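Local coordinates for protein dioxygenase (Pseudomonas brassicacearum, PDB 5V2D) that probably cleaves the interphenyl carbon-carbon double bond of lignostilbenes with molecular oxygen at a non-haem iron centre, at residues 28-33 with 326-331; 34-39 with 78-83; 120-123 with 127-130. All blocks are in the same frame, centred on the assembly; numbering follows the deposited sequence.

Seven small antiparallel sheets make up this chain, as in the seven-bladed propeller of carotenoid cleavage oxygenases, and the three contacts tie together connecting segments outside those strands. Contact 1 closes the longest span, 28-33 to 326-331; contacts 2 and 3 follow one another within it. The centres of contacts 1 and 2 lie about 9 Å apart, and that of contact 3 about 17 Å from each, all on the same side of the chain's centre. Ile79 joins the group, touching Phe329 of contact 1 and Tyr123 of contact 3. Segments from different parts of the chain thus touch one another, and the side chain of Phe80 in contact 2 lies about 10 Å from the iron.

Contact 1. Residues 28-33 with 326-331; sequences TPEFSG and IFYFFP
The phenol ring of Tyr328 and the carboxylate of Glu30 meet with their planes 53° apart, OE1 standing obliquely to the ring. Over the centre of one face of the same ring lies Phe329 CD1, 3.6 Å above it, and Phe329 in turn sends CD2 over the centre of a face of Phe330. One phenylalanine thus offers opposite edges to two neighbouring rings, which probably helps to hold the type I turn from Phe327 to Phe330. Across the contact the side chains approach from opposite directions. Glu30 lies in a short 3-10 segment, and the bend in its chain at chi2 (82°) swings the carboxylate round towards the phenol. The hydrogen bond between Tyr328 OH and Glu30 OE1 is modelled at 2.3 Å, so short that its exact length is doubtful. It joins the loop leading into helix 33-36 to the loop between the second and third strands of the blade made by 301-311, 314-322, 345-353 and 364-365. With only this pair touching and neither residue fully buried, the link is a single polar bridge at the surface, a phenol meeting an acid group as the one cross-link between these two segments.

Contact 2. Residues 34-39 with 78-83; sequences ALYKPS and DIFFNG
Tyr36 ends the short helix 33-36, with Lys37 the first residue to leave helical geometry, and its CA lies 7.7 Å from the CA of Phe80, which begins the 3-10 segment 80-82. The two side chains cross at about a right angle and form a T-shaped (edge-to-face) stack: the CD1-CE1 edge of Tyr36 is directed at one face of Phe80, with planes at 72° and ring centroids 5.0 Å apart. The closest approach, Tyr36 CE1 to Phe80 CD2, is 3.5 Å and falls towards the rim of the Phe80 ring. Phe80 presents this face because chi1 (170°) carries its ring away from its own backbone N. Leu35 CB covers one face of Tyr36, while the phenol OH is hydrogen-bonded to Phe408 O, so the ring is gripped at its polar end as well. Behind Phe80, Asn82 ND2 donates to the syn lone pair of Asp78 OD1 at 2.9 Å, probably helping to brace the 3-10 segment. Putting an alanine at Phe80 would probably open a gap beside the tyrosine edge and leave CD1 and CE1 without the face they rest on. Both rings are buried, and their C-H edge-to-pi contact joins the end of helix 33-36 to the loop between strands 60-67 and 85-93 without using a polar group, the Phe80 side chain lying about 10 Å from the iron.

Contact 3. Residues 120-123 with 127-130; sequences NGVY and FTND
Between helix 107-115 and strand 143-147 the chain makes a compact reversal, and here the side chains of Thr128 and Asn129 take hold of the backbone of Gly121 and Val122. Gly121 N donates to Asn129 OD1 at 3.0 Å in a nearly straight bond (169°), the donor tilted 23° from the carbonyl plane. Next along, Val122 N donates to Thr128 OG1 at 2.8 Å, a more bent bond. The first torsion of Thr128 sets OG1 between the backbone N and the carbonyl carbon, turned to the glycine side, where Gly121 CA comes within 3.5 Å of it, a close approach that suits a residue with no side chain. The hydroxyl is also hydrogen-bonded to Asn125 O, within the turn itself. The methyl CG2 of Thr128 meets Val122 CG2 at 4.1 Å, adding a small apolar contact. A water lies 2.7 Å from Val122 O and 2.8 Å from Asn129 OD1, spanning the two segments. The amides of Asn120 and Asn129 are turned 62° against each other, and their ND2 atoms, both donors, do not bond to one another; each is instead hydrogen-bonded to Asn137 OD1. The Asn129 amide therefore serves both ways, its oxygen receiving the Gly121 N-H and its nitrogen reaching a shared acceptor, and polar side chains, Thr128 and Asn129, hold the backbone N-H groups of Gly121 and Val122.

Contact 1. Residues 28-33 with 326-331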
ATOM      1  N   THR A  28       6.590  -3.355  22.175  1.00 33.02           N
ATOM      2  CA  THR A  28       7.459  -2.851  21.175  1.00 32.29           C
ATOM      3  C   THR A  28       6.797  -1.691  20.398  1.00 29.90           C
ATOM      4  O   THR A  28       5.584  -1.459  20.479  1.00 28.89           O
ATOM      5  CB  THR A  28       7.840  -3.975  20.185  1.00 33.89           C
ATOM      6  OG1 THR A  28       6.647  -4.563  19.722  1.00 31.23           O
ATOM      7  CG2 THR A  28       8.568  -5.064  20.962  1.00 36.53           C
ATOM      8  N   PRO A  29       7.599  -0.979  19.593  1.00 31.04           N
ATOM      9  CA  PRO A  29       7.052   0.146  18.829  1.00 31.68           C
ATOM     10  C   PRO A  29       5.910  -0.249  17.851  1.00 30.97           C
ATOM     11  O   PRO A  29       5.016   0.527  17.626  1.00 30.84           O
ATOM     12  CB  PRO A  29       8.266   0.656  18.060  1.00 32.00           C
ATOM     13  CG  PRO A  29       9.458   0.324  18.980  1.00 34.36           C
ATOM     14  CD  PRO A  29       9.079  -1.026  19.527  1.00 32.36           C
ATOM     15  N   GLU A  30       5.946  -1.477  17.341  1.00 30.74           N
ATOM     16  CA  GLU A  30       4.996  -2.005  16.384  1.00 30.69           C
ATOM     17  C   GLU A  30       3.677  -2.277  17.019  1.00 28.00           C
ATOM     18  O   GLU A  30       2.734  -2.608  16.324  1.00 28.44           O
ATOM     19  CB  GLU A  30       5.494  -3.314  15.759  1.00 33.33           C
ATOM     20  CG  GLU A  30       6.764  -3.203  14.964  1.00 35.23           C
ATOM     21  CD  GLU A  30       8.068  -3.219  15.795  1.00 39.19           C
ATOM     22  OE1 GLU A  30       9.111  -3.101  15.138  1.00 43.95           O
ATOM     23  OE2 GLU A  30       8.128  -3.380  17.027  1.00 36.34           O
ATOM     24  N   PHE A  31       3.632  -2.245  18.355  1.00 27.00           N
ATOM     25  CA  PHE A  31       2.396  -2.397  19.106  1.00 27.67           C
ATOM     26  C   PHE A  31       2.056  -1.235  20.028  1.00 26.85           C
ATOM     27  O   PHE A  31       1.185  -1.360  20.815  1.00 24.84           O
ATOM     28  CB  PHE A  31       2.357  -3.765  19.838  1.00 27.33           C
ATOM     29  CG  PHE A  31       2.348  -4.932  18.913  1.00 27.65           C
ATOM     30  CD1 PHE A  31       1.160  -5.463  18.446  1.00 27.43           C
ATOM     31  CD2 PHE A  31       3.508  -5.463  18.447  1.00 26.71           C
ATOM     32  CE1 PHE A  31       1.166  -6.514  17.462  1.00 30.06           C
ATOM     33  CE2 PHE A  31       3.532  -6.535  17.539  1.00 27.65           C
ATOM     34  CZ  PHE A  31       2.384  -7.046  17.029  1.00 27.78           C
ATOM     35  N   SER A  32       2.696  -0.098  19.857  1.00 26.76           N
ATOM     36  CA  SER A  32       2.603   1.000  20.800  1.00 30.27           C
ATOM     37  C   SER A  32       2.233   2.335  20.143  1.00 32.13           C
ATOM     38  O   SER A  32       2.393   2.506  18.940  1.00 28.74           O
ATOM     39  CB  SER A  32       3.983   1.225  21.455  1.00 33.60           C
ATOM     40  OG  SER A  32       4.417   0.047  22.062  1.00 32.49           O
ATOM     41  N   GLY A  33       1.703   3.256  21.006  1.00 30.98           N
ATOM     42  CA  GLY A  33       1.451   4.587  20.558  1.00 31.00           C
ATOM     43  C   GLY A  33       0.157   4.675  19.759  1.00 30.20           C
ATOM     44  O   GLY A  33      -0.513   3.656  19.517  1.00 28.30           O
ATOM     45  N   ILE A 326      15.267   0.446   4.090  1.00 46.84           N
ATOM     46  CA  ILE A 326      14.313   0.940   5.120  1.00 53.54           C
ATOM     47  C   ILE A 326      13.575  -0.197   5.876  1.00 48.09           C
ATOM     48  O   ILE A 326      12.871   0.043   6.850  1.00 47.24           O
ATOM     49  CB  ILE A 326      13.287   1.873   4.445  1.00 57.64           C
ATOM     50  CG1 ILE A 326      12.680   2.843   5.489  1.00 71.86           C
ATOM     51  CG2 ILE A 326      12.234   1.061   3.690  1.00 56.16           C
ATOM     52  CD1 ILE A 326      12.046   4.136   4.904  1.00 75.75           C
ATOM     53  N   PHE A 327      13.722  -1.423   5.390  1.00 44.71           N
ATOM     54  CA  PHE A 327      13.073  -2.588   5.939  1.00 44.05           C
ATOM     55  C   PHE A 327      13.978  -3.243   6.963  1.00 39.66           C
ATOM     56  O   PHE A 327      14.694  -4.187   6.681  1.00 39.22           O
ATOM     57  CB  PHE A 327      12.514  -3.503   4.789  1.00 54.35           C
ATOM     58  CG  PHE A 327      11.267  -2.895   4.037  1.00 56.43           C
ATOM     59  CD1 PHE A 327      10.459  -1.850   4.607  1.00 65.24           C
ATOM     60  CD2 PHE A 327      10.895  -3.358   2.805  1.00 58.95           C
ATOM     61  CE1 PHE A 327       9.308  -1.324   3.922  1.00 67.25           C
ATOM     62  CE2 PHE A 327       9.777  -2.844   2.120  1.00 61.32           C
ATOM     63  CZ  PHE A 327       8.966  -1.835   2.672  1.00 64.30           C
ATOM     64  N   TYR A 328      13.886  -2.731   8.206  1.00 37.92           N
ATOM     65  CA  TYR A 328      14.683  -3.276   9.321  1.00 39.18           C
ATOM     66  C   TYR A 328      14.435  -4.774   9.564  1.00 40.77           C
ATOM     67  O   TYR A 328      15.339  -5.452   9.995  1.00 37.59           O
ATOM     68  CB  TYR A 328      14.552  -2.401  10.621  1.00 43.23           C
ATOM     69  CG  TYR A 328      13.161  -2.468  11.229  1.00 47.65           C
ATOM     70  CD1 TYR A 328      12.155  -1.494  10.922  1.00 53.27           C
ATOM     71  CD2 TYR A 328      12.810  -3.572  12.035  1.00 50.97           C
ATOM     72  CE1 TYR A 328      10.855  -1.617  11.431  1.00 56.79           C
ATOM     73  CE2 TYR A 328      11.515  -3.704  12.557  1.00 54.14           C
ATOM     74  CZ  TYR A 328      10.542  -2.730  12.252  1.00 53.90           C
ATOM     75  OH  TYR A 328       9.256  -2.954  12.799  1.00 57.39           O
ATOM     76  N   PHE A 329      13.256  -5.321   9.194  1.00 36.68           N
ATOM     77  CA  PHE A 329      12.906  -6.754   9.408  1.00 35.54           C
ATOM     78  C   PHE A 329      13.360  -7.641   8.288  1.00 38.65           C
ATOM     79  O   PHE A 329      13.167  -8.891   8.308  1.00 40.61           O
ATOM     80  CB  PHE A 329      11.352  -6.868   9.599  1.00 38.46           C
ATOM     81  CG  PHE A 329      10.554  -5.896   8.748  1.00 37.27           C
ATOM     82  CD1 PHE A 329      10.201  -4.655   9.213  1.00 37.82           C
ATOM     83  CD2 PHE A 329      10.221  -6.216   7.442  1.00 37.96           C
ATOM     84  CE1 PHE A 329       9.507  -3.724   8.405  1.00 39.32           C
ATOM     85  CE2 PHE A 329       9.501  -5.282   6.643  1.00 37.83           C
ATOM     86  CZ  PHE A 329       9.159  -4.055   7.105  1.00 37.13           C
ATOM     87  N   PHE A 330      13.969  -7.037   7.250  1.00 37.56           N
ATOM     88  CA  PHE A 330      14.655  -7.832   6.230  1.00 37.56           C
ATOM     89  C   PHE A 330      16.136  -7.401   6.134  1.00 40.73           C
ATOM     90  O   PHE A 330      16.581  -6.958   5.109  1.00 36.44           O
ATOM     91  CB  PHE A 330      14.011  -7.682   4.831  1.00 35.00           C
ATOM     92  CG  PHE A 330      12.492  -7.953   4.787  1.00 37.12           C
ATOM     93  CD1 PHE A 330      11.951  -9.091   5.387  1.00 38.48           C
ATOM     94  CD2 PHE A 330      11.625  -7.101   4.089  1.00 38.10           C
ATOM     95  CE1 PHE A 330      10.603  -9.348   5.318  1.00 40.16           C
ATOM     96  CE2 PHE A 330      10.284  -7.370   3.989  1.00 39.26           C
ATOM     97  CZ  PHE A 330       9.760  -8.480   4.639  1.00 39.29           C
ATOM     98  N   PRO A 331      16.887  -7.551   7.233  1.00 40.76           N
ATOM     99  CA  PRO A 331      18.251  -7.005   7.246  1.00 40.16           C
ATOM    100  C   PRO A 331      19.139  -7.726   6.278  1.00 39.14           C
ATOM    101  O   PRO A 331      18.871  -8.924   5.917  1.00 37.60           O
ATOM    102  CB  PRO A 331      18.731  -7.233   8.705  1.00 42.25           C
ATOM    103  CG  PRO A 331      17.934  -8.446   9.150  1.00 43.38           C
ATOM    104  CD  PRO A 331      16.554  -8.243   8.494  1.00 42.45           C
TER

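Contact 2. Residues 34-39 with 78-83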
ATOM      1  N   ALA A  34      -0.194   5.876  19.357  1.00 28.49           N
ATOM      2  CA  ALA A  34      -1.451   6.099  18.654  1.00 30.55           C
ATOM      3  C   ALA A  34      -1.491   5.392  17.316  1.00 28.88           C
ATOM      4  O   ALA A  34      -2.529   4.880  16.920  1.00 29.45           O
ATOM      5  CB  ALA A  34      -1.657   7.584  18.431  1.00 32.88           C
ATOM      6  N   LEU A  35      -0.393   5.328  16.631  1.00 25.83           N
ATOM      7  CA  LEU A  35      -0.389   4.700  15.305  1.00 25.70           C
ATOM      8  C   LEU A  35      -0.505   3.125  15.398  1.00 24.72           C
ATOM      9  O   LEU A  35      -1.202   2.547  14.571  1.00 25.60           O
ATOM     10  CB  LEU A  35       0.860   5.050  14.559  1.00 28.37           C
ATOM     11  CG  LEU A  35       0.684   6.200  13.559  1.00 31.73           C
ATOM     12  CD1 LEU A  35      -0.106   7.343  14.025  1.00 30.57           C
ATOM     13  CD2 LEU A  35       1.920   6.581  12.825  1.00 31.93           C
ATOM     14  N   TYR A  36       0.200   2.505  16.324  1.00 22.61           N
ATOM     15  CA  TYR A  36       0.385   1.049  16.270  1.00 25.51           C
ATOM     16  C   TYR A  36      -0.205   0.231  17.393  1.00 26.98           C
ATOM     17  O   TYR A  36      -0.221  -0.990  17.330  1.00 25.23           O
ATOM     18  CB  TYR A  36       1.879   0.679  16.013  1.00 24.27           C
ATOM     19  CG  TYR A  36       2.363   1.287  14.715  1.00 25.35           C
ATOM     20  CD1 TYR A  36       1.873   0.827  13.470  1.00 24.73           C
ATOM     21  CD2 TYR A  36       3.271   2.351  14.697  1.00 26.65           C
ATOM     22  CE1 TYR A  36       2.244   1.392  12.298  1.00 24.95           C
ATOM     23  CE2 TYR A  36       3.666   2.921  13.480  1.00 27.45           C
ATOM     24  CZ  TYR A  36       3.111   2.471  12.300  1.00 26.79           C
ATOM     25  OH  TYR A  36       3.465   3.012  11.105  1.00 27.29           O
ATOM     26  N   LYS A  37      -0.796   0.873  18.393  1.00 25.58           N
ATOM     27  CA  LYS A  37      -1.484   0.124  19.352  1.00 28.60           C
ATOM     28  C   LYS A  37      -2.630  -0.631  18.653  1.00 27.88           C
ATOM     29  O   LYS A  37      -3.307  -0.091  17.780  1.00 25.80           O
ATOM     30  CB  LYS A  37      -2.020   1.027  20.438  1.00 32.15           C
ATOM     31  CG  LYS A  37      -2.729   0.383  21.567  1.00 42.40           C
ATOM     32  CD  LYS A  37      -3.273   1.476  22.554  1.00 50.79           C
ATOM     33  CE  LYS A  37      -2.202   2.405  23.147  1.00 55.66           C
ATOM     34  NZ  LYS A  37      -2.894   3.569  23.796  1.00 56.35           N
ATOM     35  N   PRO A  38      -2.859  -1.866  19.057  1.00 26.61           N
ATOM     36  CA  PRO A  38      -3.949  -2.656  18.389  1.00 28.18           C
ATOM     37  C   PRO A  38      -5.288  -2.012  18.632  1.00 26.21           C
ATOM     38  O   PRO A  38      -5.476  -1.366  19.664  1.00 24.90           O
ATOM     39  CB  PRO A  38      -3.902  -3.977  19.182  1.00 31.48           C
ATOM     40  CG  PRO A  38      -2.404  -4.067  19.625  1.00 34.78           C
ATOM     41  CD  PRO A  38      -2.175  -2.655  20.112  1.00 31.45           C
ATOM     42  N   SER A  39      -6.190  -2.130  17.679  1.00 26.28           N
ATOM     43  CA  SER A  39      -7.573  -1.596  17.843  1.00 25.82           C
ATOM     44  C   SER A  39      -8.541  -2.762  17.942  1.00 23.98           C
ATOM     45  O   SER A  39      -9.128  -3.001  18.987  1.00 23.61           O
ATOM     46  CB  SER A  39      -7.928  -0.699  16.657  1.00 26.70           C
ATOM     47  OG  SER A  39      -9.290  -0.448  16.568  1.00 25.61           O
ATOM     48  N   ASP A  78       6.359  -9.088  16.235  1.00 28.87           N
ATOM     49  CA  ASP A  78       5.902  -9.118  14.861  1.00 28.42           C
ATOM     50  C   ASP A  78       6.044  -7.785  14.214  1.00 27.57           C
ATOM     51  O   ASP A  78       6.466  -6.833  14.861  1.00 28.73           O
ATOM     52  CB  ASP A  78       4.457  -9.619  14.786  1.00 28.45           C
ATOM     53  CG  ASP A  78       4.122 -10.358  13.445  1.00 30.37           C
ATOM     54  OD1 ASP A  78       4.987 -10.493  12.472  1.00 29.25           O
ATOM     55  OD2 ASP A  78       2.908 -10.797  13.446  1.00 31.65           O
ATOM     56  N   ILE A  79       5.743  -7.712  12.923  1.00 26.59           N
ATOM     57  CA  ILE A  79       5.914  -6.478  12.156  1.00 26.16           C
ATOM     58  C   ILE A  79       4.534  -5.980  11.758  1.00 27.58           C
ATOM     59  O   ILE A  79       3.522  -6.782  11.714  1.00 25.80           O
ATOM     60  CB  ILE A  79       6.858  -6.639  10.979  1.00 26.27           C
ATOM     61  CG1 ILE A  79       6.241  -7.518   9.878  1.00 26.16           C
ATOM     62  CG2 ILE A  79       8.221  -7.157  11.495  1.00 29.24           C
ATOM     63  CD1 ILE A  79       7.034  -7.596   8.621  1.00 26.46           C
ATOM     64  N   PHE A  80       4.458  -4.678  11.499  1.00 24.29           N
ATOM     65  CA  PHE A  80       3.152  -4.057  11.177  1.00 23.42           C
ATOM     66  C   PHE A  80       2.513  -4.671   9.967  1.00 21.27           C
ATOM     67  O   PHE A  80       1.299  -4.908   9.955  1.00 22.42           O
ATOM     68  CB  PHE A  80       3.384  -2.545  10.938  1.00 24.39           C
ATOM     69  CG  PHE A  80       2.187  -1.821  10.380  1.00 22.33           C
ATOM     70  CD1 PHE A  80       2.266  -1.235   9.169  1.00 22.90           C
ATOM     71  CD2 PHE A  80       1.065  -1.699  11.110  1.00 22.68           C
ATOM     72  CE1 PHE A  80       1.195  -0.491   8.635  1.00 22.95           C
ATOM     73  CE2 PHE A  80      -0.037  -1.021  10.592  1.00 23.88           C
ATOM     74  CZ  PHE A  80       0.055  -0.406   9.345  1.00 23.80           C
ATOM     75  N   PHE A  81       3.301  -5.024   8.965  1.00 22.27           N
ATOM     76  CA  PHE A  81       2.807  -5.587   7.718  1.00 24.19           C
ATOM     77  C   PHE A  81       2.150  -6.984   7.885  1.00 23.34           C
ATOM     78  O   PHE A  81       1.638  -7.534   6.918  1.00 25.25           O
ATOM     79  CB  PHE A  81       3.915  -5.702   6.663  1.00 26.36           C
ATOM     80  CG  PHE A  81       4.487  -4.421   6.183  1.00 33.44           C
ATOM     81  CD1 PHE A  81       3.811  -3.230   6.191  1.00 36.32           C
ATOM     82  CD2 PHE A  81       5.706  -4.457   5.465  1.00 43.48           C
ATOM     83  CE1 PHE A  81       4.382  -2.029   5.721  1.00 36.63           C
ATOM     84  CE2 PHE A  81       6.273  -3.289   4.915  1.00 42.87           C
ATOM     85  CZ  PHE A  81       5.621  -2.059   5.085  1.00 42.31           C
ATOM     86  N   ASN A  82       2.212  -7.559   9.074  1.00 22.12           N
ATOM     87  CA  ASN A  82       1.715  -8.927   9.272  1.00 23.30           C
ATOM     88  C   ASN A  82       0.322  -9.030   9.934  1.00 22.50           C
ATOM     89  O   ASN A  82      -0.170 -10.109  10.176  1.00 24.71           O
ATOM     90  CB  ASN A  82       2.708  -9.736  10.077  1.00 25.04           C
ATOM     91  CG  ASN A  82       2.692 -11.232   9.727  1.00 27.62           C
ATOM     92  OD1 ASN A  82       2.111 -11.674   8.660  1.00 26.31           O
ATOM     93  ND2 ASN A  82       3.371 -12.002  10.565  1.00 24.54           N
ATOM     94  N   GLY A  83      -0.334  -7.912  10.167  1.00 21.80           N
ATOM     95  CA  GLY A  83      -1.574  -7.914  10.937  1.00 20.86           C
ATOM     96  C   GLY A  83      -2.783  -8.272  10.055  1.00 21.43           C
ATOM     97  O   GLY A  83      -2.809  -7.921   8.871  1.00 22.39           O
TER

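Contact 3. Residues 120-123 with 127-130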
ATOM      1  N   ASN A 120       0.350 -18.044  13.924  1.00 22.50           N
ATOM      2  CA  ASN A 120       1.165 -17.698  12.813  1.00 23.71           C
ATOM      3  C   ASN A 120       2.478 -17.023  13.305  1.00 25.17           C
ATOM      4  O   ASN A 120       2.457 -16.208  14.225  1.00 24.82           O
ATOM      5  CB  ASN A 120       0.351 -16.849  11.819  1.00 22.87           C
ATOM      6  CG  ASN A 120      -0.782 -17.627  11.149  1.00 21.32           C
ATOM      7  OD1 ASN A 120      -1.785 -17.932  11.774  1.00 22.05           O
ATOM      8  ND2 ASN A 120      -0.616 -17.938   9.868  1.00 21.03           N
ATOM      9  N   GLY A 121       3.581 -17.400  12.682  1.00 25.21           N
ATOM     10  CA  GLY A 121       4.896 -17.017  13.061  1.00 25.52           C
ATOM     11  C   GLY A 121       5.443 -15.841  12.284  1.00 26.26           C
ATOM     12  O   GLY A 121       4.785 -14.794  12.158  1.00 22.49           O
ATOM     13  N   VAL A 122       6.636 -16.066  11.733  1.00 27.08           N
ATOM     14  CA  VAL A 122       7.406 -15.054  11.069  1.00 27.16           C
ATOM     15  C   VAL A 122       6.701 -14.645   9.798  1.00 25.64           C
ATOM     16  O   VAL A 122       6.152 -15.512   9.074  1.00 25.54           O
ATOM     17  CB  VAL A 122       8.836 -15.604  10.758  1.00 30.07           C
ATOM     18  CG1 VAL A 122       9.605 -14.674   9.839  1.00 31.90           C
ATOM     19  CG2 VAL A 122       9.647 -15.799  12.085  1.00 31.67           C
ATOM     20  N   TYR A 123       6.723 -13.343   9.507  1.00 26.51           N
ATOM     21  CA  TYR A 123       6.107 -12.762   8.297  1.00 26.39           C
ATOM     22  C   TYR A 123       6.465 -13.556   7.057  1.00 26.25           C
ATOM     23  O   TYR A 123       7.663 -13.737   6.738  1.00 26.48           O
ATOM     24  CB  TYR A 123       6.519 -11.291   8.132  1.00 27.97           C
ATOM     25  CG  TYR A 123       6.003 -10.592   6.919  1.00 28.35           C
ATOM     26  CD1 TYR A 123       6.828 -10.361   5.842  1.00 30.82           C
ATOM     27  CD2 TYR A 123       4.633 -10.179   6.805  1.00 29.09           C
ATOM     28  CE1 TYR A 123       6.343  -9.691   4.677  1.00 30.01           C
ATOM     29  CE2 TYR A 123       4.190  -9.501   5.659  1.00 31.35           C
ATOM     30  CZ  TYR A 123       5.039  -9.251   4.609  1.00 34.16           C
ATOM     31  OH  TYR A 123       4.649  -8.681   3.398  1.00 40.53           O
ATOM     32  N   PHE A 127       6.690 -21.920   7.410  1.00 30.34           N
ATOM     33  CA  PHE A 127       7.410 -22.951   8.181  1.00 30.93           C
ATOM     34  C   PHE A 127       7.470 -22.659   9.655  1.00 32.74           C
ATOM     35  O   PHE A 127       7.751 -23.564  10.379  1.00 31.60           O
ATOM     36  CB  PHE A 127       8.861 -23.175   7.647  1.00 34.29           C
ATOM     37  CG  PHE A 127       8.900 -23.527   6.187  1.00 33.18           C
ATOM     38  CD1 PHE A 127       8.453 -24.808   5.765  1.00 37.07           C
ATOM     39  CD2 PHE A 127       9.315 -22.596   5.208  1.00 35.35           C
ATOM     40  CE1 PHE A 127       8.465 -25.156   4.403  1.00 38.05           C
ATOM     41  CE2 PHE A 127       9.286 -22.946   3.856  1.00 35.28           C
ATOM     42  CZ  PHE A 127       8.896 -24.230   3.456  1.00 38.53           C
ATOM     43  N   THR A 128       7.223 -21.425  10.115  1.00 27.71           N
ATOM     44  CA  THR A 128       7.258 -21.104  11.523  1.00 27.72           C
ATOM     45  C   THR A 128       5.870 -21.027  12.118  1.00 26.64           C
ATOM     46  O   THR A 128       5.733 -20.663  13.287  1.00 23.87           O
ATOM     47  CB  THR A 128       7.916 -19.741  11.727  1.00 28.46           C
ATOM     48  OG1 THR A 128       7.154 -18.701  11.054  1.00 27.15           O
ATOM     49  CG2 THR A 128       9.308 -19.810  11.202  1.00 27.86           C
ATOM     50  N   ASN A 129       4.815 -21.393  11.348  1.00 23.72           N
ATOM     51  CA  ASN A 129       3.479 -21.371  11.919  1.00 24.61           C
ATOM     52  C   ASN A 129       3.246 -22.532  12.889  1.00 25.98           C
ATOM     53  O   ASN A 129       3.851 -23.556  12.748  1.00 27.19           O
ATOM     54  CB  ASN A 129       2.404 -21.430  10.828  1.00 25.31           C
ATOM     55  CG  ASN A 129       2.333 -20.155  10.002  1.00 24.47           C
ATOM     56  OD1 ASN A 129       2.919 -19.158  10.353  1.00 26.58           O
ATOM     57  ND2 ASN A 129       1.645 -20.212   8.880  1.00 26.62           N
ATOM     58  N   ASP A 130       2.266 -22.409  13.754  1.00 27.64           N
ATOM     59  CA  ASP A 130       1.719 -23.573  14.522  1.00 28.44           C
ATOM     60  C   ASP A 130       1.080 -24.498  13.515  1.00 29.70           C
ATOM     61  O   ASP A 130       0.547 -24.090  12.486  1.00 24.25           O
ATOM     62  CB  ASP A 130       0.674 -23.005  15.465  1.00 31.00           C
ATOM     63  CG  ASP A 130       0.108 -24.018  16.452  1.00 34.04           C
ATOM     64  OD1 ASP A 130      -0.658 -24.933  16.092  1.00 36.35           O
ATOM     65  OD2 ASP A 130       0.328 -23.758  17.647  1.00 37.09           O
TER
HETATM   66  O   HOH W   1       3.852 -16.937   8.838  1.00 22.28           O